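Local coordinates for protein Dok-7 (PDB 3ML4) that acts as a cytoplasmic adaptor that binds and activates the muscle receptor kinase MuSK by dimerization, an essential step in forming neuromuscular synapses, at residues T151-R163 with F173-F186. Residues are numbered along the deposited sequence; the frame is centred on the assembly and turned at random.
Sequences TVMGQWKLSDLRR and FEGGTRCGYWAGVF
Phe173 stands edge-on over one face of the Trp156 indole, its CE2 3.5 Å above the ring plane, in a T-shaped pair with planes 85° apart. Trp156 in turn directs the edge of its six-membered ring at the face of Phe186, while Cys179 SG and the carbonyl oxygen of Trp182 lie at the indole edge, near its plane. With CG anti to its own carbonyl carbon (chi1 -55°), the indole reaches that oxygen, and NE1 donates a hydrogen bond of 3.0 Å to Trp182 O. Tryptophan suits this buried place because one flat group offers two aromatic contacts and a polar N-H; a phenylalanine here would probably leave Trp182 O without its indole donor and open a gap beside Phe173. Trp182 lays one ring face along the backbone of Gly154 and Gln155; glycine suits position 154 because a side chain there would run into the rim of the Trp156 indole.

At the end of the 3-10 turn 158-160, Gly176 N donates to Asp160 O (2.9 Å); a CB on Gly176 would press on that oxygen and on CG of Arg162. Arg162 N donates to Glu174 O, and Glu174 N to Arg163 O. Glutamate suits position 174 because its extended side chain turns one carboxylate oxygen to each arginine: OE1 accepts from Arg163 NE (3.0 Å), approached nearly end-on, whereas OE2 faces Arg162 NE at a long 3.9 Å, through charge alone. The aliphatic CB and CG of Arg178 lie against the Asp160 carboxylate, and its NH2 bonds the bound peptide's backbone; Thr177 OG1 bonds a modified side chain there. Arg163 pairs with a peptide strand, extending the sheet. Such strand addition beside the hairpin 161-167/170-175 is characteristic of peptide recognition by an IRS-type PTB domain, here engaging MuSK.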
loop_
_atom_site.group_PDB
_atom_site.type_symbol
_atom_site.label_atom_id
_atom_site.label_comp_id
_atom_site.label_asym_id
_atom_site.label_seq_id
_atom_site.Cartn_x
_atom_site.Cartn_y
_atom_site.Cartn_z
ATOM N N THR B 151 -1.734 -8.518 22.324
ATOM C CA THR B 151 -0.343 -8.709 21.914
ATOM C C THR B 151 -0.257 -9.829 20.884
ATOM O O THR B 151 -1.021 -10.789 20.937
ATOM C CB THR B 151 0.588 -9.037 23.107
ATOM O OG1 THR B 151 0.122 -10.215 23.773
ATOM C CG2 THR B 151 0.634 -7.882 24.098
ATOM N N VAL B 152 0.682 -9.693 19.952
ATOM C CA VAL B 152 0.863 -10.647 18.860
ATOM C C VAL B 152 1.637 -11.867 19.349
ATOM O O VAL B 152 2.764 -11.739 19.828
ATOM C CB VAL B 152 1.579 -9.980 17.649
ATOM C CG1 VAL B 152 2.029 -11.017 16.609
ATOM C CG2 VAL B 152 0.674 -8.939 17.012
HETATM N N MSE B 153 1.023 -13.038 19.218
HETATM C CA MSE B 153 1.601 -14.300 19.681
HETATM C C MSE B 153 2.006 -15.249 18.550
HETATM O O MSE B 153 2.607 -16.294 18.800
HETATM C CB MSE B 153 0.626 -15.016 20.615
HETATM C CG MSE B 153 -0.767 -15.170 20.038
HETATM SE SE MSE B 153 -1.692 -16.754 20.695
HETATM C CE MSE B 153 -3.469 -16.303 20.066
ATOM N N GLY B 154 1.658 -14.891 17.320
ATOM C CA GLY B 154 1.985 -15.700 16.149
ATOM C C GLY B 154 1.782 -14.885 14.892
ATOM O O GLY B 154 0.780 -14.181 14.771
ATOM N N GLN B 155 2.738 -14.968 13.967
ATOM C CA GLN B 155 2.697 -14.189 12.726
ATOM C C GLN B 155 3.250 -14.945 11.515
ATOM O O GLN B 155 4.286 -15.602 11.600
ATOM C CB GLN B 155 3.432 -12.855 12.892
ATOM C CG GLN B 155 4.914 -12.985 13.245
ATOM C CD GLN B 155 5.617 -11.642 13.339
ATOM O OE1 GLN B 155 6.125 -11.269 14.395
ATOM N NE2 GLN B 155 5.644 -10.906 12.232
ATOM N N TRP B 156 2.549 -14.837 10.391
ATOM C CA TRP B 156 2.944 -15.486 9.144
ATOM C C TRP B 156 2.658 -14.553 7.976
ATOM O O TRP B 156 1.665 -13.827 7.996
ATOM C CB TRP B 156 2.151 -16.787 8.929
ATOM C CG TRP B 156 2.208 -17.792 10.060
ATOM C CD1 TRP B 156 3.019 -18.885 10.138
ATOM C CD2 TRP B 156 1.416 -17.795 11.259
ATOM N NE1 TRP B 156 2.787 -19.572 11.309
ATOM C CE2 TRP B 156 1.811 -18.923 12.017
ATOM C CE3 TRP B 156 0.417 -16.955 11.767
ATOM C CZ2 TRP B 156 1.243 -19.230 13.261
ATOM C CZ3 TRP B 156 -0.149 -17.260 13.000
ATOM C CH2 TRP B 156 0.268 -18.391 13.734
ATOM N N LYS B 157 3.527 -14.564 6.966
ATOM C CA LYS B 157 3.151 -14.081 5.640
ATOM C C LYS B 157 2.218 -15.133 5.067
ATOM O O LYS B 157 2.515 -16.330 5.146
ATOM C CB LYS B 157 4.359 -13.959 4.709
ATOM C CG LYS B 157 5.269 -12.761 4.925
ATOM C CD LYS B 157 6.034 -12.447 3.637
ATOM C CE LYS B 157 7.536 -12.296 3.872
ATOM N NZ LYS B 157 7.887 -11.235 4.866
ATOM N N LEU B 158 1.098 -14.703 4.491
ATOM C CA LEU B 158 0.211 -15.622 3.774
ATOM C C LEU B 158 0.909 -16.399 2.650
ATOM O O LEU B 158 0.581 -17.556 2.399
ATOM C CB LEU B 158 -1.017 -14.890 3.234
ATOM C CG LEU B 158 -2.340 -15.314 3.877
ATOM C CD1 LEU B 158 -2.482 -14.784 5.300
ATOM C CD2 LEU B 158 -3.509 -14.869 3.017
ATOM N N SER B 159 1.884 -15.765 2.002
ATOM C CA SER B 159 2.621 -16.379 0.896
ATOM C C SER B 159 3.571 -17.505 1.345
ATOM O O SER B 159 4.149 -18.216 0.512
ATOM C CB SER B 159 3.377 -15.305 0.093
ATOM O OG SER B 159 4.303 -14.607 0.909
ATOM N N ASP B 160 3.715 -17.669 2.658
ATOM C CA ASP B 160 4.605 -18.679 3.219
ATOM C C ASP B 160 3.840 -19.875 3.796
ATOM O O ASP B 160 4.435 -20.790 4.368
ATOM C CB ASP B 160 5.509 -18.046 4.277
ATOM C CG ASP B 160 6.434 -16.988 3.702
ATOM O OD1 ASP B 160 6.633 -16.965 2.468
ATOM O OD2 ASP B 160 6.976 -16.180 4.482
ATOM N N LEU B 161 2.521 -19.860 3.638
ATOM C CA LEU B 161 1.667 -20.977 4.039
ATOM C C LEU B 161 1.602 -22.038 2.942
ATOM O O LEU B 161 1.285 -21.722 1.796
ATOM C CB LEU B 161 0.257 -20.468 4.343
ATOM C CG LEU B 161 -0.192 -20.135 5.766
ATOM C CD1 LEU B 161 0.936 -19.651 6.679
ATOM C CD2 LEU B 161 -1.309 -19.110 5.685
ATOM N N ARG B 162 1.902 -23.288 3.294
ATOM C CA ARG B 162 1.827 -24.404 2.340
ATOM C C ARG B 162 0.381 -24.741 2.031
ATOM O O ARG B 162 -0.016 -24.834 0.872
ATOM C CB ARG B 162 2.487 -25.672 2.888
ATOM C CG ARG B 162 3.921 -25.528 3.343
ATOM C CD ARG B 162 4.663 -26.856 3.222
ATOM N NE ARG B 162 5.916 -26.860 3.982
ATOM C CZ ARG B 162 6.929 -27.692 3.761
ATOM N NH1 ARG B 162 6.860 -28.595 2.787
ATOM N NH2 ARG B 162 8.020 -27.615 4.507
ATOM N N ARG B 163 -0.392 -24.925 3.096
ATOM C CA ARG B 163 -1.729 -25.483 3.020
ATOM C C ARG B 163 -2.611 -24.818 4.059
ATOM O O ARG B 163 -2.118 -24.244 5.035
ATOM C CB ARG B 163 -1.671 -26.993 3.290
ATOM C CG ARG B 163 -1.449 -27.857 2.056
ATOM C CD ARG B 163 -0.261 -28.814 2.211
ATOM N NE ARG B 163 -0.278 -29.559 3.469
ATOM C CZ ARG B 163 -0.493 -30.870 3.575
ATOM N NH1 ARG B 163 -0.710 -31.606 2.490
ATOM N NH2 ARG B 163 -0.486 -31.449 4.774
ATOM N N PHE B 173 -4.291 -24.427 9.309
ATOM C CA PHE B 173 -3.303 -23.877 8.381
ATOM C C PHE B 173 -1.873 -24.342 8.688
ATOM O O PHE B 173 -1.530 -24.603 9.842
ATOM C CB PHE B 173 -3.404 -22.346 8.292
ATOM C CG PHE B 173 -2.959 -21.620 9.530
ATOM C CD1 PHE B 173 -3.837 -21.409 10.585
ATOM C CD2 PHE B 173 -1.663 -21.116 9.628
ATOM C CE1 PHE B 173 -3.427 -20.726 11.730
ATOM C CE2 PHE B 173 -1.246 -20.428 10.774
ATOM C CZ PHE B 173 -2.131 -20.233 11.821
ATOM N N GLU B 174 -1.052 -24.452 7.644
ATOM C CA GLU B 174 0.331 -24.880 7.797
ATOM C C GLU B 174 1.328 -23.854 7.250
ATOM O O GLU B 174 1.262 -23.467 6.085
ATOM C CB GLU B 174 0.550 -26.249 7.143
ATOM C CG GLU B 174 1.982 -26.768 7.257
ATOM C CD GLU B 174 2.256 -28.001 6.408
ATOM O OE1 GLU B 174 1.330 -28.500 5.726
ATOM O OE2 GLU B 174 3.414 -28.472 6.427
ATOM N N GLY B 175 2.248 -23.419 8.104
ATOM C CA GLY B 175 3.345 -22.554 7.683
ATOM C C GLY B 175 4.550 -23.367 7.239
ATOM O O GLY B 175 4.930 -24.343 7.893
ATOM N N GLY B 176 5.158 -22.956 6.130
ATOM C CA GLY B 176 6.282 -23.677 5.557
ATOM C C GLY B 176 7.645 -23.289 6.096
ATOM O O GLY B 176 7.755 -22.566 7.090
ATOM N N THR B 177 8.680 -23.781 5.420
ATOM C CA THR B 177 10.080 -23.509 5.763
ATOM C C THR B 177 10.390 -22.021 5.860
ATOM O O THR B 177 11.124 -21.601 6.746
ATOM C CB THR B 177 11.040 -24.203 4.761
ATOM O OG1 THR B 177 11.013 -25.614 4.992
ATOM C CG2 THR B 177 12.470 -23.701 4.906
ATOM N N ARG B 178 9.811 -21.236 4.953
ATOM C CA ARG B 178 9.969 -19.777 4.942
ATOM C C ARG B 178 9.803 -19.157 6.335
ATOM O O ARG B 178 10.521 -18.217 6.683
ATOM C CB ARG B 178 8.963 -19.113 3.988
ATOM C CG ARG B 178 8.423 -19.973 2.850
ATOM C CD ARG B 178 8.955 -19.564 1.480
ATOM N NE ARG B 178 8.254 -20.285 0.411
ATOM C CZ ARG B 178 8.638 -21.460 -0.084
ATOM N NH1 ARG B 178 9.730 -22.061 0.374
ATOM N NH2 ARG B 178 7.936 -22.044 -1.047
ATOM N N CYS B 179 8.855 -19.678 7.119
ATOM C CA CYS B 179 8.599 -19.168 8.472
ATOM C C CYS B 179 9.277 -20.000 9.573
ATOM O O CYS B 179 8.627 -20.745 10.307
ATOM C CB CYS B 179 7.093 -18.961 8.736
ATOM S SG CYS B 179 5.914 -19.779 7.614
ATOM N N GLY B 180 10.592 -19.835 9.671
ATOM C CA GLY B 180 11.462 -20.566 10.593
ATOM C C GLY B 180 10.866 -21.366 11.735
ATOM O O GLY B 180 10.601 -22.562 11.585
ATOM N N TYR B 181 10.700 -20.725 12.892
ATOM C CA TYR B 181 10.135 -21.410 14.066
ATOM C C TYR B 181 8.627 -21.274 14.161
ATOM O O TYR B 181 8.012 -21.804 15.083
ATOM C CB TYR B 181 10.803 -20.975 15.382
ATOM C CG TYR B 181 12.143 -21.634 15.639
ATOM C CD1 TYR B 181 12.467 -22.868 15.059
ATOM C CD2 TYR B 181 13.078 -21.038 16.477
ATOM C CE1 TYR B 181 13.701 -23.472 15.296
ATOM C CE2 TYR B 181 14.310 -21.634 16.721
ATOM C CZ TYR B 181 14.614 -22.846 16.131
ATOM O OH TYR B 181 15.837 -23.421 16.383
ATOM N N TRP B 182 8.041 -20.557 13.209
ATOM C CA TRP B 182 6.597 -20.554 13.056
ATOM C C TRP B 182 6.123 -21.581 12.025
ATOM O O TRP B 182 4.931 -21.664 11.724
ATOM C CB TRP B 182 6.073 -19.149 12.743
ATOM C CG TRP B 182 5.948 -18.287 13.968
ATOM C CD1 TRP B 182 6.299 -16.971 14.088
ATOM C CD2 TRP B 182 5.448 -18.686 15.253
ATOM N NE1 TRP B 182 6.042 -16.524 15.361
ATOM C CE2 TRP B 182 5.525 -17.556 16.098
ATOM C CE3 TRP B 182 4.942 -19.886 15.771
ATOM C CZ2 TRP B 182 5.119 -17.591 17.435
ATOM C CZ3 TRP B 182 4.535 -19.920 17.095
ATOM C CH2 TRP B 182 4.624 -18.776 17.913
ATOM N N ALA B 183 7.060 -22.370 11.501
ATOM C CA ALA B 183 6.733 -23.449 10.576
ATOM C C ALA B 183 5.903 -24.522 11.276
ATOM O O ALA B 183 5.981 -24.680 12.499
ATOM C CB ALA B 183 7.994 -24.051 9.991
ATOM N N GLY B 184 5.093 -25.240 10.502
ATOM C CA GLY B 184 4.327 -26.365 11.026
ATOM C C GLY B 184 2.827 -26.212 10.878
ATOM O O GLY B 184 2.348 -25.297 10.210
ATOM N N VAL B 185 2.094 -27.111 11.531
ATOM C CA VAL B 185 0.649 -27.226 11.378
ATOM C C VAL B 185 -0.073 -26.717 12.632
ATOM O O VAL B 185 0.281 -27.083 13.751
ATOM C CB VAL B 185 0.252 -28.692 11.064
ATOM C CG1 VAL B 185 -1.213 -28.787 10.666
ATOM C CG2 VAL B 185 1.139 -29.263 9.956
ATOM N N PHE B 186 -1.082 -25.871 12.431
ATOM C CA PHE B 186 -1.794 -25.216 13.533
ATOM C C PHE B 186 -3.303 -25.376 13.412
ATOM O O PHE B 186 -3.849 -25.363 12.301
ATOM C CB PHE B 186 -1.423 -23.730 13.604
ATOM C CG PHE B 186 0.050 -23.481 13.772
ATOM C CD1 PHE B 186 0.846 -23.191 12.672
ATOM C CD2 PHE B 186 0.645 -23.552 15.029
ATOM C CE1 PHE B 186 2.211 -22.969 12.823
ATOM C CE2 PHE B 186 2.005 -23.321 15.189
ATOM C CZ PHE B 186 2.789 -23.035 14.082
#